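Local coordinates for uncharacterized protein (Staphylococcus aureus subsp. aureus, PDB 3H04) that is of unknown function but belongs to the alpha/beta-hydrolase clan and probably hydrolyses an ester-like substrate with a catalytic triad, at residues Arg130-Glu134 against Pro135-Thr139; Ile21-Asn25 against Gln26-Gly30; Leu112-Asp116 against Arg117-Gly121. All blocks are in the same frame, centred on the assembly; numbering follows the deposited sequence.

Contact 1. Residues Arg130-Glu134 against Pro135-Thr139; sequences RINTE and PFKTT
Glu134 and Thr138 show how one carbonyl can finish a short helix. Glu134 O receives Thr138 N at 2.8 Å in a bond that runs nearly straight on to the carbonyl, and Thr138 OG1 at 2.9 Å from well above the carbonyl plane. The threonine hydroxyl is placed there by a chi1 of 64°, which sets it between its own N and carbonyl carbon, over the last turn. One residue earlier along the helix, Lys137 N bonds Thr133 O at 3.2 Å.

The charged pair is looser. Glu134 is bent at chi2 and Lys137 at chi3, and their ends meet in a weak salt bridge, OE1 to NZ 3.3 Å. Thr138 CG2 packs against Glu134 OE2 at 3.4 Å.

Around the Phe136 ring the contacts are with oxygens. Arg130 O lies at the ring edge, near its plane, 3.5 Å from CE2, and is buried without a partner. So is Thr133 OG1, which approaches CD2 obliquely at 3.4 Å.

Phe136 is also met edge-to-face by Tyr128 and by Trp185 of helix 185-189. Arg130, salt-bridged to Glu227, ties the loop after strand 121-125 to helix 226-232.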
loop_
_atom_site.group_PDB
_atom_site.type_symbol
_atom_site.label_atom_id
_atom_site.label_comp_id
_atom_site.label_asym_id
_atom_site.label_seq_id
_atom_site.Cartn_x
_atom_site.Cartn_y
_atom_site.Cartn_z
ATOM N N ARG A 130 11.250 -2.684 -0.498
ATOM C CA ARG A 130 12.439 -1.861 -0.265
ATOM C C ARG A 130 12.306 -0.576 -1.080
ATOM O O ARG A 130 11.624 -0.565 -2.113
ATOM C CB ARG A 130 13.695 -2.642 -0.658
ATOM C CG ARG A 130 13.539 -3.237 -2.053
ATOM C CD ARG A 130 14.710 -4.039 -2.558
ATOM N NE ARG A 130 14.421 -4.538 -3.910
ATOM C CZ ARG A 130 15.248 -5.321 -4.601
ATOM N NH1 ARG A 130 16.396 -5.698 -4.078
ATOM N NH2 ARG A 130 14.935 -5.722 -5.827
ATOM N N ILE A 131 12.918 0.499 -0.592
ATOM C CA ILE A 131 13.017 1.772 -1.343
ATOM C C ILE A 131 14.399 2.018 -1.932
ATOM O O ILE A 131 14.524 2.811 -2.865
ATOM C CB ILE A 131 12.577 2.989 -0.519
ATOM C CG1 ILE A 131 13.337 3.112 0.781
ATOM C CG2 ILE A 131 11.078 2.862 -0.194
ATOM C CD1 ILE A 131 13.022 4.372 1.518
ATOM N N ASN A 132 15.412 1.329 -1.412
ATOM C CA ASN A 132 16.786 1.462 -1.865
ATOM C C ASN A 132 16.990 0.609 -3.088
ATOM O O ASN A 132 17.628 -0.442 -3.008
ATOM C CB ASN A 132 17.782 1.040 -0.774
ATOM C CG ASN A 132 19.226 1.239 -1.200
ATOM O OD1 ASN A 132 19.506 1.955 -2.173
ATOM N ND2 ASN A 132 20.151 0.616 -0.481
ATOM N N THR A 133 16.476 1.060 -4.228
ATOM C CA THR A 133 16.534 0.275 -5.463
ATOM C C THR A 133 16.726 1.279 -6.612
ATOM O O THR A 133 16.328 2.452 -6.501
ATOM C CB THR A 133 15.247 -0.696 -5.595
ATOM O OG1 THR A 133 14.156 -0.252 -4.760
ATOM C CG2 THR A 133 15.527 -2.039 -5.133
ATOM N N GLU A 134 17.368 0.901 -7.708
ATOM C CA GLU A 134 17.762 1.945 -8.672
ATOM C C GLU A 134 16.547 2.664 -9.339
ATOM O O GLU A 134 16.555 3.897 -9.506
ATOM C CB GLU A 134 18.751 1.403 -9.714
ATOM C CG GLU A 134 19.818 2.420 -10.184
ATOM C CD GLU A 134 20.712 3.060 -9.067
ATOM O OE1 GLU A 134 21.128 2.364 -8.116
ATOM O OE2 GLU A 134 21.022 4.279 -9.156
ATOM N N PRO A 135 15.512 1.912 -9.713
ATOM C CA PRO A 135 14.302 2.540 -10.273
ATOM C C PRO A 135 13.643 3.589 -9.373
ATOM O O PRO A 135 12.946 4.472 -9.889
ATOM C CB PRO A 135 13.353 1.360 -10.456
ATOM C CG PRO A 135 14.197 0.223 -10.622
ATOM C CD PRO A 135 15.413 0.445 -9.764
ATOM N N PHE A 136 13.805 3.482 -8.050
ATOM C CA PHE A 136 13.318 4.531 -7.159
ATOM C C PHE A 136 14.282 5.696 -6.936
ATOM O O PHE A 136 13.857 6.790 -6.593
ATOM C CB PHE A 136 12.914 3.958 -5.818
ATOM C CG PHE A 136 11.792 2.965 -5.901
ATOM C CD1 PHE A 136 10.902 2.953 -6.976
ATOM C CD2 PHE A 136 11.605 2.045 -4.887
ATOM C CE1 PHE A 136 9.856 2.032 -7.048
ATOM C CE2 PHE A 136 10.584 1.112 -4.967
ATOM C CZ PHE A 136 9.690 1.125 -6.050
ATOM N N LYS A 137 15.563 5.449 -7.123
ATOM C CA LYS A 137 16.590 6.470 -6.991
ATOM C C LYS A 137 16.703 7.344 -8.247
ATOM O O LYS A 137 16.905 8.552 -8.154
ATOM C CB LYS A 137 17.923 5.792 -6.724
ATOM C CG LYS A 137 18.016 5.147 -5.361
ATOM C CD LYS A 137 19.323 4.320 -5.186
ATOM C CE LYS A 137 20.569 5.176 -5.310
ATOM N NZ LYS A 137 21.741 4.323 -5.487
ATOM N N THR A 138 16.524 6.743 -9.416
ATOM C CA THR A 138 16.746 7.443 -10.658
ATOM C C THR A 138 15.440 7.942 -11.296
ATOM O O THR A 138 14.334 7.659 -10.831
ATOM C CB THR A 138 17.480 6.531 -11.651
ATOM O OG1 THR A 138 16.633 5.425 -11.943
ATOM C CG2 THR A 138 18.801 5.978 -11.052
ATOM N N THR A 139 15.599 8.726 -12.351
ATOM C CA THR A 139 14.486 9.198 -13.150
ATOM C C THR A 139 13.709 8.060 -13.749
ATOM O O THR A 139 14.294 7.147 -14.289
ATOM C CB THR A 139 15.009 10.090 -14.297
ATOM O OG1 THR A 139 15.441 11.311 -13.712
ATOM C CG2 THR A 139 13.926 10.384 -15.317
#

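Contact 2. Residues Ile21-Asn25 against Gln26-Gly30; sequences IKAKN and QPTKG
Three bends in the chain of Lys22, at chi2, chi3 and chi4, curl its ammonium back over the turn toward Gln26 and Thr28. Gln26 comes to meet it from the other limb: with chi1 at -153° its CG stands opposite the backbone N, and a kink at chi2 turns the amide back toward Lys22 and Ala23. The two chains pass at a slant, Lys22 NZ lying 4.1 Å from Gln26 CD. The same amide group sits beside the carbonyl of Ala23.

Beneath these polar ends the two limbs come together at Ala23 and Thr28, whose alpha carbons are 5.5 Å apart. Ala23 is buried and directs its methyl at the opposite limb, toward the side chain of Thr28. Between them the chain reverses through Asn25, Gln26 and a cis peptide before Pro27.

An acid from outside the loop serves both limbs. Asp61 salt-bridges Lys22 NZ through OD2, while its OD1 accepts from Ala23 N and from Thr28 OG1. Lysine and hydroxyl, 3.7 Å apart at Lys22 NZ and Thr28 OG1, thus share one carboxylate, which probably steadies the positive charge at the protein surface.

The loop carries the chain from strand 15-21 to strand 30-35 past the beginning of strand 60-65, which lies between them in the sheet; Ile21 pairs with Leu62 and Gly30 with Asp61. That skipped place belongs to the 1-2-4-3-5-6-7-8 strand order characteristic of the alpha/beta-hydrolase fold.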
loop_
_atom_site.group_PDB
_atom_site.type_symbol
_atom_site.label_atom_id
_atom_site.label_comp_id
_atom_site.label_asym_id
_atom_site.label_seq_id
_atom_site.Cartn_x
_atom_site.Cartn_y
_atom_site.Cartn_z
ATOM N N ILE A 21 -15.741 -1.930 7.130
ATOM C CA ILE A 21 -16.906 -2.503 6.479
ATOM C C ILE A 21 -17.003 -3.935 6.961
ATOM O O ILE A 21 -16.042 -4.703 6.781
ATOM C CB ILE A 21 -16.739 -2.529 4.935
ATOM C CG1 ILE A 21 -16.787 -1.113 4.362
ATOM C CG2 ILE A 21 -17.857 -3.453 4.292
ATOM C CD1 ILE A 21 -15.990 -0.925 3.090
ATOM N N LYS A 22 -18.150 -4.302 7.545
ATOM C CA LYS A 22 -18.343 -5.628 8.148
ATOM C C LYS A 22 -18.572 -6.748 7.142
ATOM O O LYS A 22 -19.163 -6.530 6.077
ATOM C CB LYS A 22 -19.541 -5.627 9.114
ATOM C CG LYS A 22 -19.433 -4.689 10.302
ATOM C CD LYS A 22 -18.253 -5.007 11.248
ATOM C CE LYS A 22 -18.560 -6.099 12.262
ATOM N NZ LYS A 22 -18.028 -7.418 11.776
ATOM N N ALA A 23 -18.099 -7.945 7.495
ATOM C CA ALA A 23 -18.390 -9.171 6.725
ATOM C C ALA A 23 -19.897 -9.340 6.535
ATOM O O ALA A 23 -20.627 -9.233 7.496
ATOM C CB ALA A 23 -17.824 -10.371 7.431
ATOM N N LYS A 24 -20.328 -9.619 5.298
ATOM C CA LYS A 24 -21.740 -9.805 4.941
ATOM C C LYS A 24 -22.389 -10.991 5.625
ATOM O O LYS A 24 -23.532 -10.917 6.059
ATOM C CB LYS A 24 -21.901 -10.006 3.421
ATOM C CG LYS A 24 -21.933 -8.726 2.586
ATOM C CD LYS A 24 -21.866 -9.036 1.068
ATOM C CE LYS A 24 -20.964 -8.053 0.314
ATOM N NZ LYS A 24 -21.440 -6.619 0.352
ATOM N N ASN A 25 -21.673 -12.101 5.672
ATOM C CA ASN A 25 -22.193 -13.306 6.291
ATOM C C ASN A 25 -21.372 -13.535 7.533
ATOM O O ASN A 25 -20.153 -13.695 7.471
ATOM C CB ASN A 25 -22.128 -14.480 5.309
ATOM C CG ASN A 25 -22.567 -14.074 3.911
ATOM O OD1 ASN A 25 -21.737 -13.786 3.046
ATOM N ND2 ASN A 25 -23.880 -13.988 3.704
ATOM N N GLN A 26 -22.065 -13.501 8.667
ATOM C CA GLN A 26 -21.453 -13.377 9.987
ATOM C C GLN A 26 -21.398 -14.759 10.642
ATOM O O GLN A 26 -22.312 -15.565 10.447
ATOM C CB GLN A 26 -22.302 -12.406 10.820
ATOM C CG GLN A 26 -21.586 -11.628 11.932
ATOM C CD GLN A 26 -20.491 -10.695 11.462
ATOM O OE1 GLN A 26 -20.471 -10.222 10.310
ATOM N NE2 GLN A 26 -19.560 -10.407 12.367
ATOM N N PRO A 27 -20.343 -15.037 11.437
ATOM C CA PRO A 27 -19.272 -14.141 11.852
ATOM C C PRO A 27 -18.095 -14.089 10.868
ATOM O O PRO A 27 -17.948 -14.963 10.007
ATOM C CB PRO A 27 -18.817 -14.726 13.195
ATOM C CG PRO A 27 -19.500 -16.081 13.313
ATOM C CD PRO A 27 -20.134 -16.380 11.992
ATOM N N THR A 28 -17.255 -13.069 11.036
ATOM C CA THR A 28 -16.122 -12.879 10.170
ATOM C C THR A 28 -15.132 -14.026 10.259
ATOM O O THR A 28 -14.940 -14.613 11.320
ATOM C CB THR A 28 -15.374 -11.585 10.514
ATOM O OG1 THR A 28 -16.300 -10.607 11.007
ATOM C CG2 THR A 28 -14.755 -11.060 9.300
ATOM N N LYS A 29 -14.517 -14.354 9.135
ATOM C CA LYS A 29 -13.386 -15.286 9.106
ATOM C C LYS A 29 -12.057 -14.588 9.442
ATOM O O LYS A 29 -11.061 -15.253 9.749
ATOM C CB LYS A 29 -13.265 -15.939 7.727
ATOM C CG LYS A 29 -14.326 -16.985 7.382
ATOM C CD LYS A 29 -13.834 -17.800 6.174
ATOM C CE LYS A 29 -14.876 -18.734 5.602
ATOM N NZ LYS A 29 -15.745 -18.064 4.589
ATOM N N GLY A 30 -12.037 -13.256 9.350
ATOM C CA GLY A 30 -10.804 -12.491 9.524
ATOM C C GLY A 30 -10.950 -11.006 9.202
ATOM O O GLY A 30 -11.986 -10.547 8.750
#

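Contact 3. Residues Leu112-Asp116 against Arg117-Gly121; sequences LIARD and RDIDG
Ile113 O is approached by two backbone N-H groups at the end of its helix: Arg117 N at 2.8 Å, and Asp116 N at 3.0 Å. Both bonds are weak, the Arg117 one bent to 129°, as the winding gives out and Arg117 leaves helical geometry. Arg117 then doubles back on the turn it has just left. Its CG points away from its carbonyl carbon and chi2 bends at -66°, so that the guanidinium returns over the preceding peptide and NH1 donates to Asp116 O at 2.9 Å. The N-H is fairly straight (161°) and the oxygen lies in the guanidinium plane, although the nitrogen stands well above the plane of the carbonyl. A salt bridge from NE to Asp87 of helix 75-91 fixes the rotation of the group further.

This is the helix-to-strand half of a beta-alpha-beta crossover: helix 105-116, which follows the probable nucleophile elbow, hands the chain on to strand 121-125, parallel to and beside strand 98-103. Ile119 marks the return to the sheet. Its CD1 rests on Ala114 CB at 3.7 Å, while its CG2 faces Ile113 CG2 at 4.2 Å. Water 1, donating to Ala114 O and accepting from Ile119 N, links the last helical turn to the chain returning to the sheet.

Arg115 grips Asp116 side-on, with NE to OD1 and NH2 to OD2. The NH2 bond lies in the guanidinium plane and meets OD2 on its syn side, whereas NE approaches OD1 from above the carboxylate. NH1 and NH2 also bond Ser197 O and Lys198 O, respectively. Tyr83 OH bonds OD2 as well, and Leu112 CD2 lies over one guanidinium face, toward the rim.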
loop_
_atom_site.group_PDB
_atom_site.type_symbol
_atom_site.label_atom_id
_atom_site.label_comp_id
_atom_site.label_asym_id
_atom_site.label_seq_id
_atom_site.Cartn_x
_atom_site.Cartn_y
_atom_site.Cartn_z
ATOM N N LEU A 112 5.834 -4.010 5.585
ATOM C CA LEU A 112 6.520 -3.558 6.829
ATOM C C LEU A 112 5.762 -4.035 8.086
ATOM O O LEU A 112 6.366 -4.538 9.106
ATOM C CB LEU A 112 6.710 -2.037 6.849
ATOM C CG LEU A 112 7.646 -1.442 5.764
ATOM C CD1 LEU A 112 7.807 0.100 5.877
ATOM C CD2 LEU A 112 9.038 -2.144 5.831
ATOM N N ILE A 113 4.444 -3.884 8.041
ATOM C CA ILE A 113 3.595 -4.381 9.123
ATOM C C ILE A 113 3.838 -5.904 9.303
ATOM O O ILE A 113 4.094 -6.368 10.416
ATOM C CB ILE A 113 2.104 -4.162 8.878
ATOM C CG1 ILE A 113 1.687 -2.672 9.023
ATOM C CG2 ILE A 113 1.320 -5.009 9.925
ATOM C CD1 ILE A 113 0.270 -2.336 8.477
ATOM N N ALA A 114 3.810 -6.658 8.208
ATOM C CA ALA A 114 4.089 -8.092 8.249
ATOM C C ALA A 114 5.442 -8.461 8.875
ATOM O O ALA A 114 5.550 -9.509 9.486
ATOM C CB ALA A 114 3.935 -8.754 6.822
ATOM N N ARG A 115 6.460 -7.612 8.733
ATOM C CA ARG A 115 7.738 -7.871 9.380
ATOM C C ARG A 115 7.684 -7.523 10.871
ATOM O O ARG A 115 8.264 -8.225 11.686
ATOM C CB ARG A 115 8.855 -7.075 8.682
ATOM C CG ARG A 115 10.260 -7.319 9.234
ATOM C CD ARG A 115 11.241 -6.250 8.789
ATOM N NE ARG A 115 10.844 -4.902 9.220
ATOM C CZ ARG A 115 11.380 -3.796 8.743
ATOM N NH1 ARG A 115 12.378 -3.881 7.854
ATOM N NH2 ARG A 115 10.968 -2.621 9.158
ATOM N N ASP A 116 7.003 -6.427 11.223
ATOM C CA ASP A 116 7.113 -5.845 12.567
ATOM C C ASP A 116 5.967 -6.195 13.536
ATOM O O ASP A 116 5.959 -5.748 14.679
ATOM C CB ASP A 116 7.262 -4.322 12.444
ATOM C CG ASP A 116 8.567 -3.921 11.776
ATOM O OD1 ASP A 116 9.522 -4.730 11.768
ATOM O OD2 ASP A 116 8.658 -2.803 11.260
ATOM N N ARG A 117 4.979 -6.929 13.048
ATOM C CA ARG A 117 3.843 -7.338 13.855
ATOM C C ARG A 117 3.613 -8.782 13.475
ATOM O O ARG A 117 4.216 -9.259 12.518
ATOM C CB ARG A 117 2.625 -6.522 13.508
ATOM C CG ARG A 117 2.734 -4.998 13.834
ATOM C CD ARG A 117 2.821 -4.801 15.334
ATOM N NE ARG A 117 2.833 -3.400 15.742
ATOM C CZ ARG A 117 3.921 -2.645 15.832
ATOM N NH1 ARG A 117 5.120 -3.150 15.543
ATOM N NH2 ARG A 117 3.825 -1.369 16.226
ATOM N N ASP A 118 2.714 -9.461 14.163
ATOM C CA ASP A 118 2.447 -10.845 13.873
ATOM C C ASP A 118 1.092 -10.943 13.202
ATOM O O ASP A 118 0.074 -10.690 13.834
ATOM C CB ASP A 118 2.497 -11.662 15.174
ATOM C CG ASP A 118 3.918 -11.809 15.705
ATOM O OD1 ASP A 118 4.848 -12.078 14.881
ATOM O OD2 ASP A 118 4.113 -11.602 16.932
ATOM N N ILE A 119 1.081 -11.223 11.901
ATOM C CA ILE A 119 -0.173 -11.312 11.132
ATOM C C ILE A 119 -0.237 -12.610 10.351
ATOM O O ILE A 119 0.751 -13.321 10.256
ATOM C CB ILE A 119 -0.356 -10.087 10.184
ATOM C CG1 ILE A 119 0.571 -10.135 8.987
ATOM C CG2 ILE A 119 -0.202 -8.750 11.000
ATOM C CD1 ILE A 119 0.438 -8.940 8.079
ATOM N N ASP A 120 -1.376 -12.894 9.729
ATOM C CA ASP A 120 -1.592 -14.218 9.096
ATOM C C ASP A 120 -1.325 -14.300 7.600
ATOM O O ASP A 120 -1.247 -15.388 7.021
ATOM C CB ASP A 120 -3.003 -14.668 9.424
ATOM C CG ASP A 120 -3.210 -14.717 10.911
ATOM O OD1 ASP A 120 -2.738 -15.685 11.485
ATOM O OD2 ASP A 120 -3.736 -13.758 11.520
ATOM N N GLY A 121 -1.156 -13.148 6.974
ATOM C CA GLY A 121 -0.857 -13.103 5.551
ATOM C C GLY A 121 -0.836 -11.702 5.003
ATOM O O GLY A 121 -1.317 -10.774 5.643
HETATM O O HOH W 1 3.672 -11.350 10.594
HETATM O O HOH W 2 6.607 -10.158 13.216
#

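Three local closures, in the chain order contact 2, contact 3, contact 1, illustrate how loops finish the elements of one alpha/beta-hydrolase fold. Contacts 1 and 2 lie on opposite sides of the chain's centre, 39 Å apart between centres, and contact 3 comes within about 7 Å of each by nearest atoms without touching either. Strand 121-125 leads from contact 3 toward contact 1. Helix 105-116 begins just after Ser104 of the probable Ser104-His248-Asp220 triad and ends in contact 3, while Phe136 of contact 1 lies near the triad residues without touching them. Contact 2 belongs instead to the strand connections far from contact 1.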